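Local coordinates for hypothetical protein Atu2144 (Agrobacterium tumefaciens, PDB 2ODF) that is of unknown function but may hydrolyse amide bonds, as N-formylglutamate amidohydrolases do, at residues A[23-29]-A[73-78]; A[30-34]-A[87-91]; A[176-180]-A[218-222]. One frame throughout, in Å; residues are numbered along the deposited sequence.

Overall arrangement
Interactions 1 and 2 follow one another along strand 27-31 of a seven-stranded mixed sheet. Interaction 1 pairs the start of this strand with strand 77-80. Interaction 2 takes up the strand end and the turn after it, about 18 Å further on between centres, and the two touch where Cys-31 N lies 3.0 Å from Val-78 O, a probable hydrogen bond. Interaction 3 packs helix 178-186 against strand 220-227 of the same sheet, with its centre about 16 Å from interaction 1 and 19 Å from interaction 2. Interaction 2 lies nearest the centre of the chain, about 5 Å from it, at a strand's C-terminal end, where alpha/beta enzymes commonly place their active sites.

Interaction 1: residues A[23-29]-A[73-78]; sequences AKGDVLL and FHATLV
Leu-29 meets Leu-77 in a parallel bridge that begins the pairing of two neighbouring strands, 27-31 and 77-80. The Leu-29 backbone uses both its polar atoms here: its N donates to Thr-76 O at 2.9 Å, and its O accepts from Val-78 N in a nearly straight bond, 169° at the hydrogen.

The Leu-29 side chain carries much of the packing. CB lies 3.5 Å from Thr-76 O and also touches Leu-77 CD1 at 3.8 Å. From there CG turns to lie anti to the carbonyl carbon (chi1 -66°), still beside Thr-76 O, and the branch ends with CD1 against Ala-75 CB at 4.0 Å. Leu-69 and Ser-70 of helix 62-73 and Val-151 and Ile-153 of strand 149-156 add to its surroundings. On the sheet's other face, Leu-28 CD1 lies alongside Thr-76 CG2, 3.7 Å away, with the two side chains pointing the same way. Thr-76 OG1 is hydrogen-bonded to Asn-20 O and Arg-141 NH2.

Ahead of the bridge, two waters join the backbones between the strand pairing and the direct Gly-25 to His-74 contact. One accepts a hydrogen bond from Thr-76 N at 2.9 Å and donates to both Gly-25 O and Val-27 O; a second joins Val-27 N to Phe-73 O. Val-27 CG2 comes obliquely to Phe-73 CD1 at 4.2 Å. The Phe-73 end of helix 62-73 closes in a Schellman motif at His-74, whose O receives a weak bond from Gly-25 N.

Two direct strand bonds, two waters and one weak bond beyond thus carry the pairing, the waters satisfying Gly-25 O, Val-27 N and O, and Thr-76 N.

Interaction 2: residues A[30-34]-A[87-91]; sequences VCEHA and YDCNR
A histidine–carboxylate hydrogen bond, His-33 to Asp-88, joins two type I turns: Cys-31 to Ala-34, which closes strand 27-31, and Asp-88 to Arg-91, in the loop after strand 77-80. Glu-32, His-33 and His-154 cluster here, consistent with the active-site region of this zinc-exopeptidase clan. His-33 NE2 donates to Asp-88 OD1 at 2.7 Å with 166° at the hydrogen. The oxygen lies in the plane of the imidazole, yet the ring approaches from above the carboxylate plane, the two planes standing 68° apart.

The same oxygen works twice. From the opposite face of the carboxylate Asn-90 N donates to OD1 at 3.0 Å, making an Asx turn, while OD2 is paired with Arg-84 in a salt bridge. His-33 ND1 in turn makes a weak bond to Asp-59, which may help to set the ring's rotation, and His-154 meets the ring edge-to-face.

Beside this pair, Glu-32 bends at chi2 (96°) to bring OE2 to 3.5 Å from Asn-90 OD1. Both are acceptors; Thr-209 serves both, OG1 to the glutamate and N to the amide, while Asn-90 ND2 goes to Val-206 O. Nearer the backbone, the Glu-32 and Cys-89 CB atoms are 4.3 Å apart. Between the two backbones sits one water, which lies 2.8 Å from Glu-32 O and accepts from Cys-89 N at 2.9 Å.

Interaction 3: residues A[176-180]-A[218-222]; sequences DSRLA and GLLNV
Arg-178 reaches across to the backbone of Gly-218 with its guanidinium. NH2 donates to Gly-218 O at 2.8 Å, from well above the carbonyl plane. NH1 reaches the same oxygen through a water. The arginine chain bends at chi3 (-66°), which turns the guanidinium back to Asp-176: NE meets OD1 and NH2 meets OD2, each at 2.9 Å, together a two-nitrogen, side-on salt bridge. Asp-176 OD1 also accepts from Arg-178 N in an Asx turn at the start of the helix, with NE and N coming from opposite faces of the carboxylate, so one acid fixes both the helix start and the arginine head.

Among the apolar contacts, Leu-220 CD2 rests 3.5 Å above the centre of the guanidinium plane, crossing the arginine at about a right angle. Leu-179 CD2 packs on Val-222 CG1 at 3.8 Å.

Two waters bridge the backbones: one links Ala-180 N and Asp-176 O to Asn-221 O, the other accepts from both Leu-179 N and Asn-221 N.

Helix 178-186 thus begins over strand 220-227, with Leu-179 also against Leu-252 and Ile-255 of helix 234-256, and Ala-180 against Ile-171 of strand 169-172.

Interaction 1: residues A[23-29]-A[73-78]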
loop_
_atom_site.group_PDB
_atom_site.type_symbol
_atom_site.label_atom_id
_atom_site.label_comp_id
_atom_site.label_asym_id
_atom_site.label_seq_id
_atom_site.Cartn_x
_atom_site.Cartn_y
_atom_site.Cartn_z
ATOM N N ALA A 23 19.375 7.787 19.214
ATOM C CA ALA A 23 19.135 7.758 20.664
ATOM C C ALA A 23 19.489 6.396 21.289
ATOM O O ALA A 23 19.340 5.351 20.666
ATOM C CB ALA A 23 17.678 8.113 20.986
ATOM N N LYS A 24 19.924 6.439 22.540
ATOM C CA LYS A 24 20.266 5.249 23.319
ATOM C C LYS A 24 19.064 4.643 24.019
ATOM O O LYS A 24 19.168 3.561 24.578
ATOM C CB LYS A 24 21.226 5.616 24.442
ATOM C CG LYS A 24 22.595 6.060 24.043
ATOM C CD LYS A 24 23.375 6.356 25.324
ATOM C CE LYS A 24 24.796 6.836 25.046
ATOM N NZ LYS A 24 25.578 7.145 26.292
ATOM N N GLY A 25 17.956 5.380 24.075
ATOM C CA GLY A 25 16.781 4.960 24.845
ATOM C C GLY A 25 16.023 3.772 24.270
ATOM O O GLY A 25 15.971 3.599 23.062
ATOM N N ASP A 26 15.424 2.969 25.154
ATOM C CA ASP A 26 14.618 1.811 24.753
ATOM C C ASP A 26 13.279 2.215 24.089
ATOM O O ASP A 26 12.736 1.469 23.267
ATOM C CB ASP A 26 14.277 0.920 25.964
ATOM C CG ASP A 26 15.507 0.377 26.698
ATOM O OD1 ASP A 26 16.584 0.182 26.070
ATOM O OD2 ASP A 26 15.369 0.136 27.923
ATOM N N VAL A 27 12.737 3.383 24.434
ATOM C CA VAL A 27 11.447 3.810 23.895
ATOM C C VAL A 27 11.574 4.314 22.429
ATOM O O VAL A 27 12.501 5.049 22.085
ATOM C CB VAL A 27 10.790 4.867 24.806
ATOM C CG1 VAL A 27 9.608 5.495 24.159
ATOM C CG2 VAL A 27 10.372 4.226 26.145
ATOM N N LEU A 28 10.675 3.842 21.566
ATOM C CA LEU A 28 10.565 4.324 20.179
ATOM C C LEU A 28 9.230 5.034 20.062
ATOM O O LEU A 28 8.153 4.406 20.172
ATOM C CB LEU A 28 10.638 3.159 19.190
ATOM C CG LEU A 28 10.568 3.494 17.678
ATOM C CD1 LEU A 28 11.630 4.506 17.216
ATOM C CD2 LEU A 28 10.600 2.202 16.798
ATOM N N LEU A 29 9.303 6.354 19.920
ATOM C CA LEU A 29 8.136 7.197 19.858
ATOM C C LEU A 29 7.673 7.307 18.410
ATOM O O LEU A 29 8.504 7.471 17.497
ATOM C CB LEU A 29 8.435 8.583 20.417
ATOM C CG LEU A 29 8.746 8.666 21.923
ATOM C CD1 LEU A 29 9.571 9.938 22.307
ATOM C CD2 LEU A 29 7.456 8.532 22.748
ATOM N N PHE A 73 13.128 10.799 27.417
ATOM C CA PHE A 73 13.430 9.370 27.344
ATOM C C PHE A 73 14.675 9.019 26.539
ATOM O O PHE A 73 15.006 7.823 26.426
ATOM C CB PHE A 73 12.229 8.585 26.778
ATOM C CG PHE A 73 11.158 8.324 27.783
ATOM C CD1 PHE A 73 11.325 7.346 28.745
ATOM C CD2 PHE A 73 9.972 9.033 27.766
ATOM C CE1 PHE A 73 10.335 7.100 29.698
ATOM C CE2 PHE A 73 8.966 8.777 28.717
ATOM C CZ PHE A 73 9.159 7.824 29.676
ATOM N N HIS A 74 15.355 10.024 25.980
ATOM C CA HIS A 74 16.469 9.816 25.036
ATOM C C HIS A 74 16.021 8.807 23.992
ATOM O O HIS A 74 16.625 7.755 23.779
ATOM C CB HIS A 74 17.735 9.411 25.772
ATOM C CG HIS A 74 18.037 10.321 26.913
ATOM N ND1 HIS A 74 18.551 11.587 26.727
ATOM C CD2 HIS A 74 17.793 10.202 28.238
ATOM C CE1 HIS A 74 18.669 12.186 27.899
ATOM N NE2 HIS A 74 18.212 11.369 28.832
ATOM N N ALA A 75 14.925 9.159 23.343
ATOM C CA ALA A 75 14.199 8.210 22.502
ATOM C C ALA A 75 14.004 8.750 21.083
ATOM O O ALA A 75 13.547 9.869 20.881
ATOM C CB ALA A 75 12.890 7.899 23.113
ATOM N N THR A 76 14.331 7.915 20.112
ATOM C CA THR A 76 14.012 8.165 18.720
ATOM C C THR A 76 12.509 8.437 18.524
ATOM O O THR A 76 11.635 7.821 19.163
ATOM C CB THR A 76 14.439 6.967 17.877
ATOM O OG1 THR A 76 15.846 6.779 18.024
ATOM C CG2 THR A 76 14.070 7.149 16.394
ATOM N N LEU A 77 12.235 9.375 17.625
ATOM C CA LEU A 77 10.873 9.771 17.286
ATOM C C LEU A 77 10.722 9.691 15.783
ATOM O O LEU A 77 11.488 10.318 15.067
ATOM C CB LEU A 77 10.568 11.185 17.740
ATOM C CG LEU A 77 9.303 11.885 17.241
ATOM C CD1 LEU A 77 8.051 11.102 17.603
ATOM C CD2 LEU A 77 9.265 13.298 17.822
ATOM N N VAL A 78 9.750 8.909 15.338
ATOM C CA VAL A 78 9.370 8.809 13.930
ATOM C C VAL A 78 8.005 9.427 13.777
ATOM O O VAL A 78 7.069 9.064 14.495
ATOM C CB VAL A 78 9.309 7.369 13.434
ATOM C CG1 VAL A 78 8.969 7.335 11.917
ATOM C CG2 VAL A 78 10.617 6.660 13.718
HETATM O O HOH W 1 14.942 5.204 21.066
HETATM O O HOH W 2 13.614 5.362 26.545
#

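Interaction 2: residues A[30-34]-A[87-91]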
loop_
_atom_site.group_PDB
_atom_site.type_symbol
_atom_site.label_atom_id
_atom_site.label_comp_id
_atom_site.label_asym_id
_atom_site.label_seq_id
_atom_site.Cartn_x
_atom_site.Cartn_y
_atom_site.Cartn_z
ATOM N N VAL A 30 6.353 7.204 18.223
ATOM C CA VAL A 30 5.697 7.241 16.901
ATOM C C VAL A 30 4.515 8.221 16.941
ATOM O O VAL A 30 3.668 8.153 17.838
ATOM C CB VAL A 30 5.217 5.829 16.461
ATOM C CG1 VAL A 30 4.523 5.883 15.073
ATOM C CG2 VAL A 30 6.424 4.818 16.523
ATOM N N CYS A 31 4.459 9.122 15.973
ATOM C CA CYS A 31 3.404 10.130 15.912
ATOM C C CYS A 31 2.853 10.241 14.493
ATOM O O CYS A 31 3.377 10.986 13.662
ATOM C CB CYS A 31 3.943 11.485 16.405
ATOM S SG CYS A 31 2.649 12.657 16.701
ATOM N N GLU A 32 1.799 9.466 14.222
ATOM C CA GLU A 32 1.175 9.410 12.900
ATOM C C GLU A 32 0.420 10.710 12.534
ATOM O O GLU A 32 0.376 11.102 11.364
ATOM C CB GLU A 32 0.214 8.229 12.810
ATOM C CG GLU A 32 0.773 6.882 13.201
ATOM C CD GLU A 32 0.463 6.543 14.624
ATOM O OE1 GLU A 32 0.719 7.399 15.493
ATOM O OE2 GLU A 32 -0.029 5.431 14.882
ATOM N N HIS A 33 -0.116 11.400 13.539
ATOM C CA HIS A 33 -0.929 12.602 13.300
ATOM C C HIS A 33 -0.218 13.888 13.664
ATOM O O HIS A 33 -0.848 14.863 14.066
ATOM C CB HIS A 33 -2.278 12.494 14.028
ATOM C CG HIS A 33 -3.090 11.296 13.628
ATOM N ND1 HIS A 33 -4.079 10.774 14.426
ATOM C CD2 HIS A 33 -3.024 10.490 12.537
ATOM C CE1 HIS A 33 -4.618 9.717 13.837
ATOM N NE2 HIS A 33 -3.983 9.510 12.695
ATOM N N ALA A 34 1.093 13.895 13.434
ATOM C CA ALA A 34 2.011 14.927 13.876
ATOM C C ALA A 34 1.806 16.256 13.161
ATOM O O ALA A 34 2.049 17.314 13.747
ATOM C CB ALA A 34 3.474 14.456 13.632
ATOM N N TYR A 87 -3.697 10.821 4.035
ATOM C CA TYR A 87 -3.646 9.398 4.369
ATOM C C TYR A 87 -3.460 9.289 5.880
ATOM O O TYR A 87 -2.471 9.817 6.427
ATOM C CB TYR A 87 -2.526 8.624 3.618
ATOM C CG TYR A 87 -2.731 7.132 3.771
ATOM C CD1 TYR A 87 -2.587 6.522 5.017
ATOM C CD2 TYR A 87 -3.156 6.339 2.710
ATOM C CE1 TYR A 87 -2.849 5.172 5.194
ATOM C CE2 TYR A 87 -3.402 4.980 2.888
ATOM C CZ TYR A 87 -3.263 4.406 4.151
ATOM O OH TYR A 87 -3.531 3.060 4.391
ATOM N N ASP A 88 -4.396 8.613 6.546
ATOM C CA ASP A 88 -4.297 8.365 7.984
ATOM C C ASP A 88 -3.405 7.152 8.192
ATOM O O ASP A 88 -3.830 6.015 8.017
ATOM C CB ASP A 88 -5.679 8.143 8.616
ATOM C CG ASP A 88 -5.621 8.096 10.142
ATOM O OD1 ASP A 88 -4.534 7.793 10.693
ATOM O OD2 ASP A 88 -6.656 8.375 10.780
ATOM N N CYS A 89 -2.150 7.407 8.548
ATOM C CA CYS A 89 -1.167 6.328 8.647
ATOM C C CYS A 89 -1.460 5.337 9.774
ATOM O O CYS A 89 -0.822 4.288 9.846
ATOM C CB CYS A 89 0.224 6.899 8.765
ATOM S SG CYS A 89 0.825 7.523 7.220
ATOM N N ASN A 90 -2.420 5.651 10.638
ATOM C CA ASN A 90 -2.881 4.694 11.639
ATOM C C ASN A 90 -4.069 3.879 11.116
ATOM O O ASN A 90 -4.840 3.374 11.901
ATOM C CB ASN A 90 -3.287 5.409 12.950
ATOM C CG ASN A 90 -3.374 4.449 14.150
ATOM O OD1 ASN A 90 -2.744 3.399 14.166
ATOM N ND2 ASN A 90 -4.125 4.838 15.164
ATOM N N ARG A 91 -4.210 3.768 9.793
ATOM C CA ARG A 91 -5.262 2.961 9.158
ATOM C C ARG A 91 -4.702 2.196 7.948
ATOM O O ARG A 91 -3.900 2.750 7.206
ATOM C CB ARG A 91 -6.379 3.846 8.652
ATOM C CG ARG A 91 -7.137 4.580 9.747
ATOM C CD ARG A 91 -7.934 3.678 10.668
ATOM N NE ARG A 91 -8.667 4.550 11.572
ATOM C CZ ARG A 91 -9.846 4.305 12.130
ATOM N NH1 ARG A 91 -10.531 3.189 11.915
ATOM N NH2 ARG A 91 -10.362 5.245 12.920
HETATM O O HOH W 3 -1.284 10.107 9.323
#

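Interaction 3: residues A[176-180]-A[218-222]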
loop_
_atom_site.group_PDB
_atom_site.type_symbol
_atom_site.label_atom_id
_atom_site.label_comp_id
_atom_site.label_asym_id
_atom_site.label_seq_id
_atom_site.Cartn_x
_atom_site.Cartn_y
_atom_site.Cartn_z
ATOM N N ASP A 176 -1.902 -7.061 23.751
ATOM C CA ASP A 176 -0.859 -7.015 24.735
ATOM C C ASP A 176 -1.090 -5.846 25.679
ATOM O O ASP A 176 -0.879 -4.670 25.304
ATOM C CB ASP A 176 0.487 -6.886 24.036
ATOM C CG ASP A 176 1.646 -6.714 25.000
ATOM O OD1 ASP A 176 1.501 -6.845 26.239
ATOM O OD2 ASP A 176 2.735 -6.447 24.480
ATOM N N SER A 177 -1.491 -6.158 26.905
ATOM C CA SER A 177 -1.814 -5.112 27.895
ATOM C C SER A 177 -0.724 -4.806 28.921
ATOM O O SER A 177 -0.987 -4.088 29.883
ATOM C CB SER A 177 -3.087 -5.522 28.667
ATOM O OG SER A 177 -2.816 -6.671 29.464
ATOM N N ARG A 178 0.474 -5.354 28.742
ATOM C CA ARG A 178 1.461 -5.362 29.819
ATOM C C ARG A 178 1.857 -3.934 30.229
ATOM O O ARG A 178 1.763 -3.569 31.397
ATOM C CB ARG A 178 2.721 -6.159 29.434
ATOM C CG ARG A 178 2.529 -7.669 29.268
ATOM C CD ARG A 178 3.786 -8.327 28.681
ATOM N NE ARG A 178 4.033 -7.878 27.303
ATOM C CZ ARG A 178 5.173 -8.013 26.643
ATOM N NH1 ARG A 178 6.229 -8.569 27.212
ATOM N NH2 ARG A 178 5.280 -7.552 25.405
ATOM N N LEU A 179 2.329 -3.141 29.282
ATOM C CA LEU A 179 2.695 -1.754 29.602
ATOM C C LEU A 179 1.490 -0.945 30.044
ATOM O O LEU A 179 1.569 -0.185 31.006
ATOM C CB LEU A 179 3.401 -1.070 28.435
ATOM C CG LEU A 179 3.918 0.368 28.673
ATOM C CD1 LEU A 179 4.694 0.534 29.976
ATOM C CD2 LEU A 179 4.776 0.824 27.458
ATOM N N ALA A 180 0.367 -1.112 29.358
ATOM C CA ALA A 180 -0.840 -0.380 29.687
ATOM C C ALA A 180 -1.251 -0.643 31.137
ATOM O O ALA A 180 -1.576 0.283 31.872
ATOM C CB ALA A 180 -1.998 -0.770 28.727
ATOM N N GLY A 218 6.306 -9.129 19.804
ATOM C CA GLY A 218 6.180 -9.296 21.259
ATOM C C GLY A 218 6.673 -8.135 22.093
ATOM O O GLY A 218 7.012 -8.281 23.279
ATOM N N LEU A 219 6.709 -6.956 21.472
ATOM C CA LEU A 219 7.305 -5.789 22.078
ATOM C C LEU A 219 6.311 -5.098 23.011
ATOM O O LEU A 219 5.109 -5.008 22.705
ATOM C CB LEU A 219 7.714 -4.795 20.972
ATOM C CG LEU A 219 8.643 -5.256 19.863
ATOM C CD1 LEU A 219 8.897 -4.124 18.830
ATOM C CD2 LEU A 219 9.955 -5.780 20.399
ATOM N N LEU A 220 6.818 -4.596 24.134
ATOM C CA LEU A 220 6.016 -3.768 25.004
ATOM C C LEU A 220 5.541 -2.571 24.185
ATOM O O LEU A 220 6.263 -2.045 23.318
ATOM C CB LEU A 220 6.826 -3.293 26.218
ATOM C CG LEU A 220 7.261 -4.322 27.277
ATOM C CD1 LEU A 220 8.260 -3.736 28.295
ATOM C CD2 LEU A 220 6.045 -4.892 28.002
ATOM N N ASN A 221 4.331 -2.124 24.461
ATOM C CA ASN A 221 3.769 -1.067 23.669
ATOM C C ASN A 221 2.593 -0.404 24.321
ATOM O O ASN A 221 1.916 -0.984 25.136
ATOM C CB ASN A 221 3.345 -1.618 22.301
ATOM C CG ASN A 221 2.280 -2.663 22.401
ATOM O OD1 ASN A 221 2.551 -3.852 22.716
ATOM N ND2 ASN A 221 1.060 -2.260 22.114
ATOM N N VAL A 222 2.340 0.820 23.918
ATOM C CA VAL A 222 1.152 1.515 24.364
ATOM C C VAL A 222 0.865 2.657 23.402
ATOM O O VAL A 222 1.741 3.194 22.742
ATOM C CB VAL A 222 1.333 2.067 25.825
ATOM C CG1 VAL A 222 2.341 3.279 25.835
ATOM C CG2 VAL A 222 0.010 2.472 26.433
HETATM O O HOH W 4 0.177 -2.521 26.602
HETATM O O HOH W 5 8.467 -8.881 25.433
HETATM O O HOH W 6 2.778 -3.981 26.368
#